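Local coordinates for flagellar brake protein YcgR (PDB 5KEC), which probably acts as a c-di-GMP-responsive transcriptional activator of type 3 fimbriae, binding DNA when the dinucleotide is present, at residues K140-G145 with C207-R212. Sequence-based numbering, arbitrary orientation.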
loop_
_atom_site.group_PDB
_atom_site.type_symbol
_atom_site.label_atom_id
_atom_site.label_comp_id
_atom_site.label_asym_id
_atom_site.label_seq_id
_atom_site.Cartn_x
_atom_site.Cartn_y
_atom_site.Cartn_z
ATOM N N LYS B 140 -3.535 14.208 -8.227
ATOM C CA LYS B 140 -4.337 14.899 -7.218
ATOM C C LYS B 140 -3.805 14.666 -5.814
ATOM O O LYS B 140 -3.741 15.590 -5.000
ATOM C CB LYS B 140 -5.808 14.474 -7.302
ATOM C CG LYS B 140 -6.480 14.828 -8.611
ATOM C CD LYS B 140 -6.344 16.308 -8.923
ATOM C CE LYS B 140 -7.157 17.169 -7.964
ATOM N NZ LYS B 140 -7.056 18.617 -8.311
ATOM N N ASP B 141 -3.442 13.427 -5.519
ATOM C CA ASP B 141 -2.799 13.131 -4.248
ATOM C C ASP B 141 -1.720 12.084 -4.444
ATOM O O ASP B 141 -1.603 11.490 -5.518
ATOM C CB ASP B 141 -3.813 12.700 -3.184
ATOM C CG ASP B 141 -4.579 11.462 -3.575
ATOM O OD1 ASP B 141 -3.991 10.586 -4.244
ATOM O OD2 ASP B 141 -5.770 11.363 -3.205
ATOM N N ILE B 142 -0.930 11.861 -3.408
ATOM C CA ILE B 142 0.247 11.025 -3.548
ATOM C C ILE B 142 0.710 10.491 -2.196
ATOM O O ILE B 142 0.651 11.188 -1.180
ATOM C CB ILE B 142 1.387 11.814 -4.244
ATOM C CG1 ILE B 142 2.546 10.899 -4.625
ATOM C CG2 ILE B 142 1.861 12.967 -3.368
ATOM C CD1 ILE B 142 3.644 11.618 -5.377
ATOM N N SER B 143 1.132 9.233 -2.188
ATOM C CA SER B 143 1.789 8.647 -1.031
ATOM C C SER B 143 3.106 8.098 -1.548
ATOM O O SER B 143 3.503 8.416 -2.668
ATOM C CB SER B 143 0.937 7.536 -0.418
ATOM O OG SER B 143 0.785 6.451 -1.314
ATOM N N ASP B 144 3.793 7.290 -0.752
ATOM C CA ASP B 144 5.050 6.712 -1.211
ATOM C C ASP B 144 4.796 5.414 -1.963
ATOM O O ASP B 144 5.716 4.820 -2.525
ATOM C CB ASP B 144 6.023 6.499 -0.047
ATOM C CG ASP B 144 5.423 5.686 1.070
ATOM O OD1 ASP B 144 5.835 5.889 2.233
ATOM O OD2 ASP B 144 4.543 4.844 0.789
ATOM N N GLY B 145 3.538 4.989 -1.990
ATOM C CA GLY B 145 3.179 3.750 -2.652
ATOM C C GLY B 145 2.301 3.951 -3.873
ATOM O O GLY B 145 2.155 3.050 -4.700
ATOM N N CYS B 207 -3.659 4.582 -8.441
ATOM C CA CYS B 207 -2.590 3.759 -8.985
ATOM C C CYS B 207 -1.582 3.358 -7.929
ATOM O O CYS B 207 -1.421 4.027 -6.909
ATOM C CB CYS B 207 -1.891 4.500 -10.123
ATOM S SG CYS B 207 -2.960 4.765 -11.565
ATOM N N GLN B 208 -0.910 2.245 -8.182
ATOM C CA GLN B 208 0.168 1.799 -7.328
ATOM C C GLN B 208 1.461 2.014 -8.101
ATOM O O GLN B 208 1.550 1.664 -9.275
ATOM C CB GLN B 208 -0.019 0.323 -6.988
ATOM C CG GLN B 208 0.896 -0.196 -5.901
ATOM C CD GLN B 208 0.719 -1.682 -5.669
ATOM O OE1 GLN B 208 1.475 -2.498 -6.198
ATOM N NE2 GLN B 208 -0.289 -2.043 -4.878
ATOM N N PHE B 209 2.448 2.621 -7.449
ATOM C CA PHE B 209 3.759 2.825 -8.057
ATOM C C PHE B 209 4.498 1.502 -8.220
ATOM O O PHE B 209 4.570 0.707 -7.284
ATOM C CB PHE B 209 4.613 3.752 -7.186
ATOM C CG PHE B 209 4.155 5.178 -7.174
ATOM C CD1 PHE B 209 4.249 5.935 -6.018
ATOM C CD2 PHE B 209 3.653 5.770 -8.319
ATOM C CE1 PHE B 209 3.840 7.254 -6.002
ATOM C CE2 PHE B 209 3.240 7.089 -8.310
ATOM C CZ PHE B 209 3.334 7.831 -7.152
ATOM N N LYS B 210 5.045 1.269 -9.410
ATOM C CA LYS B 210 6.045 0.220 -9.593
ATOM C C LYS B 210 7.382 0.892 -9.895
ATOM O O LYS B 210 7.724 1.114 -11.059
ATOM C CB LYS B 210 5.666 -0.738 -10.729
ATOM C CG LYS B 210 4.502 -1.665 -10.425
ATOM C CD LYS B 210 4.790 -2.573 -9.233
ATOM C CE LYS B 210 3.559 -3.393 -8.849
ATOM N NZ LYS B 210 3.804 -4.296 -7.687
ATOM N N PHE B 211 8.128 1.228 -8.846
ATOM C CA PHE B 211 9.372 1.975 -9.008
ATOM C C PHE B 211 10.445 1.203 -9.772
ATOM O O PHE B 211 10.525 -0.023 -9.691
ATOM C CB PHE B 211 9.924 2.414 -7.653
ATOM C CG PHE B 211 9.108 3.480 -6.982
ATOM C CD1 PHE B 211 9.242 4.808 -7.353
ATOM C CD2 PHE B 211 8.211 3.154 -5.974
ATOM C CE1 PHE B 211 8.494 5.795 -6.734
ATOM C CE2 PHE B 211 7.459 4.130 -5.351
ATOM C CZ PHE B 211 7.598 5.455 -5.731
ATOM N N ARG B 212 11.277 1.939 -10.506
ATOM C CA ARG B 212 12.363 1.338 -11.268
ATOM C C ARG B 212 13.656 1.309 -10.462
ATOM O O ARG B 212 14.506 0.451 -10.677
ATOM C CB ARG B 212 12.569 2.082 -12.589
ATOM C CG ARG B 212 11.374 2.015 -13.514
ATOM C CD ARG B 212 11.682 2.641 -14.859
ATOM N NE ARG B 212 10.618 2.377 -15.822
ATOM C CZ ARG B 212 10.651 2.757 -17.094
ATOM N NH1 ARG B 212 11.699 3.419 -17.566
ATOM N NH2 ARG B 212 9.632 2.470 -17.893
HETATM O O HOH W 1 3.938 0.817 -4.730
#
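The Asp-Ile-Ser-Asp-Gly-Gly motif of a PilZ-type c-di-GMP site, residues 141 to 146, meets strand 199-210 through Gly145 and Phe209. Phe209 N donates to Gly145 O over 2.8 Å, and an N-H...O angle of 163° makes the bond nearly straight, although the donor stands 32° from the carbonyl plane. The same oxygen receives a hydrogen from a water 2.9 Å away; that water also donates to Phe209 O, so backbone and solvent together close a small ring. A weaker CA-H...O contact from Gln208 CA, 3.5 Å from Gly145 O, supplements them.

The Phe209 side chain turns toward the turn at 143-145, CG anti to its carbonyl carbon (chi1 -70°), which points the ring edge at the carbonyl oxygens there. Ser143 O lies at that edge, 3.5 Å from Phe209 CE1, and Asp144 O in the ring plane. Farther round the rim, the Ile142 side chain meets the ring edge, its CG1 4.1 Å from Phe209 CZ, the two side chains running roughly perpendicular. Asp144 O also lies 3.4 Å from Phe211 CE2, so one carbonyl oxygen meets the edges of both rings. Ile180 of strand 177-193 touches the side chains of both Phe209 and Phe211, while helix 214-234 packs on Ile142 and Phe211.

Ser143 OG bonds to Gly146 N, at the start of strand 146-151, and also accepts from Gly145 N at 3.2 Å, an ST turn. Asp141 is held by a salt bridge to Arg116. Asp141, Ser143, Gly146 and Cys207 contact c-di-GMP in a ligand-bound structure of this protein; in this apo model the contact joins the turn to the strand bearing Cys207, as in the D/NxSxxG motif of the PilZ β-barrel.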